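Local atomic coordinates of scaffolding protein (Clostridium cellulolyticum, PDB entry 1G43), a protein that probably binds crystalline cellulose through a family IIIa carbohydrate-binding domain, so that the scaffoldin can attach its cellulosome to the substrate. Residues 20-25 with 116-121; 57-62 with 72-77. All blocks are in the same frame, centred on the assembly; numbering follows the deposited sequence.

Interaction 1: residues 20-25 with 116-121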
loop_
_atom_site.group_PDB
_atom_site.type_symbol
_atom_site.label_atom_id
_atom_site.label_comp_id
_atom_site.label_asym_id
_atom_site.label_seq_id
_atom_site.Cartn_x
_atom_site.Cartn_y
_atom_site.Cartn_z
ATOM N N ASN A 20 -5.973 16.920 -1.904
ATOM C CA ASN A 20 -7.003 16.451 -0.992
ATOM C C ASN A 20 -7.209 14.934 -1.111
ATOM O O ASN A 20 -8.128 14.392 -0.540
ATOM C CB ASN A 20 -8.308 17.171 -1.230
ATOM C CG ASN A 20 -8.767 17.079 -2.664
ATOM O OD1 ASN A 20 -8.392 16.159 -3.408
ATOM N ND2 ASN A 20 -9.612 18.021 -3.056
ATOM N N SER A 21 -6.347 14.271 -1.871
ATOM C CA SER A 21 -6.386 12.811 -2.033
ATOM C C SER A 21 -4.965 12.303 -1.967
ATOM O O SER A 21 -4.049 12.928 -2.497
ATOM C CB SER A 21 -6.919 12.379 -3.398
ATOM O OG SER A 21 -8.303 12.466 -3.481
ATOM N N ILE A 22 -4.770 11.175 -1.323
ATOM C CA ILE A 22 -3.456 10.584 -1.284
ATOM C C ILE A 22 -3.645 9.295 -2.074
ATOM O O ILE A 22 -4.562 8.510 -1.790
ATOM C CB ILE A 22 -3.003 10.349 0.177
ATOM C CG1 ILE A 22 -3.004 11.708 0.889
ATOM C CG2 ILE A 22 -1.651 9.633 0.219
ATOM C CD1 ILE A 22 -2.153 11.860 2.165
ATOM N N TYR A 23 -2.831 9.097 -3.104
ATOM C CA TYR A 23 -2.938 7.884 -3.897
ATOM C C TYR A 23 -1.806 6.989 -3.476
ATOM O O TYR A 23 -0.768 7.496 -3.100
ATOM C CB TYR A 23 -2.813 8.175 -5.394
ATOM C CG TYR A 23 -3.915 9.059 -5.939
ATOM C CD1 TYR A 23 -3.922 10.432 -5.686
ATOM C CD2 TYR A 23 -4.982 8.515 -6.635
ATOM C CE1 TYR A 23 -4.959 11.219 -6.105
ATOM C CE2 TYR A 23 -6.020 9.296 -7.055
ATOM C CZ TYR A 23 -6.004 10.643 -6.786
ATOM O OH TYR A 23 -7.058 11.428 -7.195
ATOM N N ALA A 24 -2.019 5.671 -3.536
ATOM C CA ALA A 24 -1.017 4.678 -3.188
ATOM C C ALA A 24 -1.306 3.442 -4.042
ATOM O O ALA A 24 -2.293 2.738 -3.816
ATOM C CB ALA A 24 -1.106 4.334 -1.735
ATOM N N ARG A 25 -0.460 3.179 -5.033
ATOM C CA ARG A 25 -0.672 2.027 -5.904
ATOM C C ARG A 25 0.516 1.109 -5.850
ATOM O O ARG A 25 1.647 1.548 -5.954
ATOM C CB ARG A 25 -0.926 2.503 -7.324
ATOM C CG ARG A 25 -2.136 3.440 -7.374
ATOM C CD ARG A 25 -2.089 4.292 -8.598
ATOM N NE ARG A 25 -3.271 5.128 -8.723
ATOM C CZ ARG A 25 -3.427 6.031 -9.684
ATOM N NH1 ARG A 25 -2.479 6.205 -10.590
ATOM N NH2 ARG A 25 -4.528 6.757 -9.734
ATOM N N THR A 116 -5.114 2.196 -4.685
ATOM C CA THR A 116 -5.863 2.751 -3.580
ATOM C C THR A 116 -5.698 4.254 -3.433
ATOM O O THR A 116 -4.755 4.874 -3.957
ATOM C CB THR A 116 -5.398 2.136 -2.236
ATOM O OG1 THR A 116 -4.178 2.776 -1.833
ATOM C CG2 THR A 116 -5.125 0.628 -2.373
ATOM N N ARG A 117 -6.635 4.829 -2.687
ATOM C CA ARG A 117 -6.590 6.239 -2.394
ATOM C C ARG A 117 -7.394 6.499 -1.134
ATOM O O ARG A 117 -8.213 5.676 -0.725
ATOM C CB ARG A 117 -7.126 7.069 -3.582
ATOM C CG ARG A 117 -8.659 7.231 -3.668
ATOM C CD ARG A 117 -9.088 7.810 -5.023
ATOM N NE ARG A 117 -10.281 7.126 -5.488
ATOM C CZ ARG A 117 -11.498 7.633 -5.442
ATOM N NH1 ARG A 117 -11.700 8.855 -4.964
ATOM N NH2 ARG A 117 -12.520 6.900 -5.831
ATOM N N PHE A 118 -7.118 7.621 -0.498
ATOM C CA PHE A 118 -7.877 8.005 0.661
ATOM C C PHE A 118 -7.911 9.533 0.781
ATOM O O PHE A 118 -7.044 10.231 0.269
ATOM C CB PHE A 118 -7.366 7.332 1.946
ATOM C CG PHE A 118 -5.992 7.725 2.359
ATOM C CD1 PHE A 118 -4.882 7.060 1.855
ATOM C CD2 PHE A 118 -5.801 8.709 3.312
ATOM C CE1 PHE A 118 -3.596 7.362 2.305
ATOM C CE2 PHE A 118 -4.524 9.025 3.772
ATOM C CZ PHE A 118 -3.414 8.344 3.267
ATOM N N ALA A 119 -8.942 10.041 1.442
ATOM C CA ALA A 119 -9.117 11.482 1.580
ATOM C C ALA A 119 -9.890 11.790 2.853
ATOM O O ALA A 119 -10.444 10.887 3.494
ATOM C CB ALA A 119 -9.866 12.007 0.360
ATOM N N ARG A 120 -9.907 13.055 3.244
ATOM C CA ARG A 120 -10.661 13.412 4.427
ATOM C C ARG A 120 -12.108 13.542 3.997
ATOM O O ARG A 120 -12.407 13.830 2.828
ATOM C CB ARG A 120 -10.186 14.736 5.017
ATOM C CG ARG A 120 -8.780 14.729 5.559
ATOM C CD ARG A 120 -8.311 16.137 5.724
ATOM N NE ARG A 120 -6.933 16.197 6.168
ATOM C CZ ARG A 120 -6.195 17.298 6.157
ATOM N NH1 ARG A 120 -6.718 18.428 5.717
ATOM N NH2 ARG A 120 -4.934 17.268 6.584
ATOM N N ASN A 121 -13.008 13.321 4.938
ATOM C CA ASN A 121 -14.419 13.427 4.659
ATOM C C ASN A 121 -14.807 14.830 4.186
ATOM O O ASN A 121 -15.817 14.989 3.512
ATOM C CB ASN A 121 -15.218 13.052 5.897
ATOM C CG ASN A 121 -15.062 11.575 6.266
ATOM O OD1 ASN A 121 -15.683 11.091 7.223
ATOM N ND2 ASN A 121 -14.222 10.851 5.518
HETATM O O HOH W 1 -9.101 15.203 1.771
HETATM O O HOH W 2 -5.630 4.564 -7.048
#

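Interaction 2: residues 57-62 with 72-77. Unlike the reference sequence in segment 57-62: Trp58 (reference Leu), Cys59 (reference Gly).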
loop_
_atom_site.group_PDB
_atom_site.type_symbol
_atom_site.label_atom_id
_atom_site.label_comp_id
_atom_site.label_asym_id
_atom_site.label_seq_id
_atom_site.Cartn_x
_atom_site.Cartn_y
_atom_site.Cartn_z
ATOM N N PHE A 57 -11.279 5.517 2.894
ATOM C CA PHE A 57 -10.411 4.701 2.060
ATOM C C PHE A 57 -11.145 4.145 0.826
ATOM O O PHE A 57 -12.306 3.770 0.902
ATOM C CB PHE A 57 -9.879 3.532 2.862
ATOM C CG PHE A 57 -9.039 2.577 2.063
ATOM C CD1 PHE A 57 -7.674 2.786 1.912
ATOM C CD2 PHE A 57 -9.602 1.432 1.514
ATOM C CE1 PHE A 57 -6.877 1.868 1.235
ATOM C CE2 PHE A 57 -8.811 0.500 0.833
ATOM C CZ PHE A 57 -7.451 0.719 0.698
ATOM N N TRP A 58 -10.443 4.065 -0.296
ATOM C CA TRP A 58 -11.009 3.524 -1.544
ATOM C C TRP A 58 -10.005 2.615 -2.233
ATOM O O TRP A 58 -8.825 2.942 -2.266
ATOM C CB TRP A 58 -11.323 4.640 -2.564
ATOM C CG TRP A 58 -12.533 5.448 -2.286
ATOM C CD1 TRP A 58 -13.822 5.097 -2.540
ATOM C CD2 TRP A 58 -12.577 6.767 -1.731
ATOM N NE1 TRP A 58 -14.675 6.120 -2.189
ATOM C CE2 TRP A 58 -13.937 7.158 -1.685
ATOM C CE3 TRP A 58 -11.599 7.664 -1.269
ATOM C CZ2 TRP A 58 -14.349 8.412 -1.194
ATOM C CZ3 TRP A 58 -12.008 8.918 -0.779
ATOM C CH2 TRP A 58 -13.372 9.275 -0.748
ATOM N N CYS A 59 -10.458 1.468 -2.751
ATOM C CA CYS A 59 -9.581 0.622 -3.577
ATOM C C CYS A 59 -10.229 0.778 -4.940
ATOM O O CYS A 59 -11.335 0.297 -5.145
ATOM C CB CYS A 59 -9.596 -0.865 -3.212
ATOM S SG CYS A 59 -8.517 -1.879 -4.331
ATOM N N ASP A 60 -9.554 1.471 -5.849
ATOM C CA ASP A 60 -10.076 1.698 -7.192
ATOM C C ASP A 60 -9.993 0.459 -8.092
ATOM O O ASP A 60 -10.797 0.289 -9.007
ATOM C CB ASP A 60 -9.333 2.865 -7.863
ATOM C CG ASP A 60 -9.454 4.167 -7.079
ATOM O OD1 ASP A 60 -10.527 4.417 -6.482
ATOM O OD2 ASP A 60 -8.468 4.947 -7.078
ATOM N N HIS A 61 -9.032 -0.406 -7.821
ATOM C CA HIS A 61 -8.862 -1.602 -8.636
ATOM C C HIS A 61 -7.790 -2.503 -8.055
ATOM O O HIS A 61 -6.754 -2.027 -7.596
ATOM C CB HIS A 61 -8.437 -1.226 -10.055
ATOM C CG HIS A 61 -7.969 -2.390 -10.860
ATOM N ND1 HIS A 61 -8.838 -3.273 -11.461
ATOM C CD2 HIS A 61 -6.728 -2.884 -11.065
ATOM C CE1 HIS A 61 -8.155 -4.268 -11.993
ATOM N NE2 HIS A 61 -6.870 -4.058 -11.765
ATOM N N ALA A 62 -8.057 -3.802 -8.063
ATOM C CA ALA A 62 -7.087 -4.773 -7.594
ATOM C C ALA A 62 -7.332 -6.044 -8.377
ATOM O O ALA A 62 -8.482 -6.476 -8.533
ATOM C CB ALA A 62 -7.243 -5.026 -6.110
ATOM N N ASP A 72 -10.397 -10.495 -10.280
ATOM C CA ASP A 72 -10.578 -9.108 -9.844
ATOM C C ASP A 72 -10.818 -9.131 -8.329
ATOM O O ASP A 72 -11.883 -9.522 -7.846
ATOM C CB ASP A 72 -11.775 -8.476 -10.557
ATOM C CG ASP A 72 -11.987 -7.010 -10.172
ATOM O OD1 ASP A 72 -11.965 -6.698 -8.957
ATOM O OD2 ASP A 72 -12.183 -6.171 -11.087
ATOM N N ALA A 73 -9.818 -8.709 -7.579
ATOM C CA ALA A 73 -9.950 -8.718 -6.150
ATOM C C ALA A 73 -10.308 -7.345 -5.588
ATOM O O ALA A 73 -10.269 -7.142 -4.388
ATOM C CB ALA A 73 -8.655 -9.212 -5.558
ATOM N N THR A 74 -10.658 -6.408 -6.465
ATOM C CA THR A 74 -10.994 -5.034 -6.041
ATOM C C THR A 74 -11.848 -4.906 -4.768
ATOM O O THR A 74 -11.496 -4.164 -3.845
ATOM C CB THR A 74 -11.694 -4.278 -7.160
ATOM O OG1 THR A 74 -10.797 -4.150 -8.263
ATOM C CG2 THR A 74 -12.105 -2.884 -6.688
ATOM N N SER A 75 -12.948 -5.638 -4.710
ATOM C CA SER A 75 -13.821 -5.571 -3.555
ATOM C C SER A 75 -13.251 -6.255 -2.307
ATOM O O SER A 75 -13.805 -6.097 -1.230
ATOM C CB SER A 75 -15.211 -6.181 -3.897
ATOM O OG SER A 75 -15.136 -7.584 -4.138
ATOM N N LYS A 76 -12.153 -6.996 -2.440
ATOM C CA LYS A 76 -11.551 -7.696 -1.311
ATOM C C LYS A 76 -10.465 -6.955 -0.551
ATOM O O LYS A 76 -9.886 -7.495 0.388
ATOM C CB LYS A 76 -10.945 -9.020 -1.770
ATOM C CG LYS A 76 -11.888 -10.171 -1.658
ATOM C CD LYS A 76 -12.689 -10.384 -2.898
ATOM C CE LYS A 76 -13.760 -11.425 -2.644
ATOM N NZ LYS A 76 -14.144 -12.056 -3.922
ATOM N N VAL A 77 -10.184 -5.728 -0.941
ATOM C CA VAL A 77 -9.151 -4.957 -0.279
ATOM C C VAL A 77 -9.697 -4.040 0.809
ATOM O O VAL A 77 -10.735 -3.434 0.647
ATOM C CB VAL A 77 -8.378 -4.155 -1.342
ATOM C CG1 VAL A 77 -7.286 -3.307 -0.701
ATOM C CG2 VAL A 77 -7.817 -5.120 -2.357
HETATM O O HOH W 3 -11.281 -3.334 -11.652
#

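Interaction 1: residues 20-25 with 116-121
An antiparallel strand pair in one sheet of the beta-sandwich joins Ile22 to Phe118 and Ala24 to Thr116 as hydrogen-bonded pairs, with Tyr23 and Arg117 forming the non-hydrogen-bonded pair between them. Ile22 N donates to Phe118 O (2.9 Å), and Phe118 N returns a bond to Ile22 O (3.0 Å). On the buried face, the isoleucine lies over the Phe118 ring: its CB stands 3.9 Å from the ring centroid and 21° off the normal, a CH-pi contact, while Ile22 CG2 reaches Phe118 CE1 at 3.6 Å. With CG set between its backbone N and carbonyl carbon (chi1 65°), the phenylalanine brings its ring back toward the partner strand. Tyr47 and Phe81 meet that ring from elsewhere in the core. Thr116 grips Ala24 O twice. Thr116 OG1 donates to a lone pair of Ala24 O in the carbonyl plane at 2.7 Å, whereas Thr116 N comes to the same Ala24 O from above that plane at 3.0 Å. On the other face, Arg117 runs beside Tyr23 and points the same way, Arg117 CD 4.0 Å from Tyr23 CE2; its guanidinium forms a salt bridge with Asp60 and a cation-pi contact with Trp58. Where the strands part, a water links Asn20 O to Arg120 N. The CH-pi contact thus faces the core, and on that same face the buried threonine hydroxyl is satisfied by the Ala24 carbonyl.

Interaction 2: residues 57-62 with 72-77
Thr74 reaches across to Ala62 and shows how one small side chain can fasten a turn to the strand beside it. Thr74 CB lies 3.8 Å from Ala62 N, and the two branches then divide the work. Thr74 OG1, placed anti to its own carbonyl carbon (chi1 -63°), accepts the N-H of Ala62 at 2.8 Å with an angle of 150°, and it also lies close to the CA of His61. The methyl takes the other direction, anti to the backbone N, and Thr74 CG2 rests 3.6 Å from Cys59 O.

The residues before the threonine hold it in position. Asp72 OD1 accepts the backbone N of Thr74 at 2.8 Å, met nearly along the C-O axis of the carboxylate, which makes an Asx turn leading into the short 3-10 segment 74-76. Alongside, Ala73 N gives Ala62 O a weak, bent bond of 2.8 Å. The second carboxylate oxygen of Asp72 receives a hydrogen bond from a water that also contacts His61 ND1, thereby joining the imidazole to the turn.

Beyond the 3-10 segment the contact becomes apolar. Val77 CB sits 3.8 Å from Cys59 SG and Val77 CG2 3.8 Å from Ala62 CB, while Val77 CG1 approaches the Phe57 ring at the edge. Val77 opens strand 77-88, the neighbour of strand 91-99 in the second sheet, and packs on Val97 and Leu99 there; Phe57, from strand 55-66 of the first sheet, packs on Leu95 of the same strand. Within its own sheet, strand 55-66 pairs with strand 111-120, where Asp60 and His61 both face Gln115 in a classic beta bulge.

Strands 55-66 and 111-120 are neighbours in one sheet, and through them interactions 1 and 2, with centres about 13 Å apart, meet directly. Trp58 N and Arg117 O, 2.8 Å apart, probably form a hydrogen bond, and Arg117 NE makes a salt bridge to Asp60 OD1 at 2.9 Å. On the opposite side of the sheet, Thr116 CB packs 3.8 Å from Phe57 CE1. Asp60, His61 and Arg117 are consistent with belonging to the planar strip proposed to lie on cellulose in related family 3 domains. The bound calcium, held by Thr48, Asp50, Asp127, Asn130 and Asp131, lies about 6 Å from the Ile22 side chain of interaction 1.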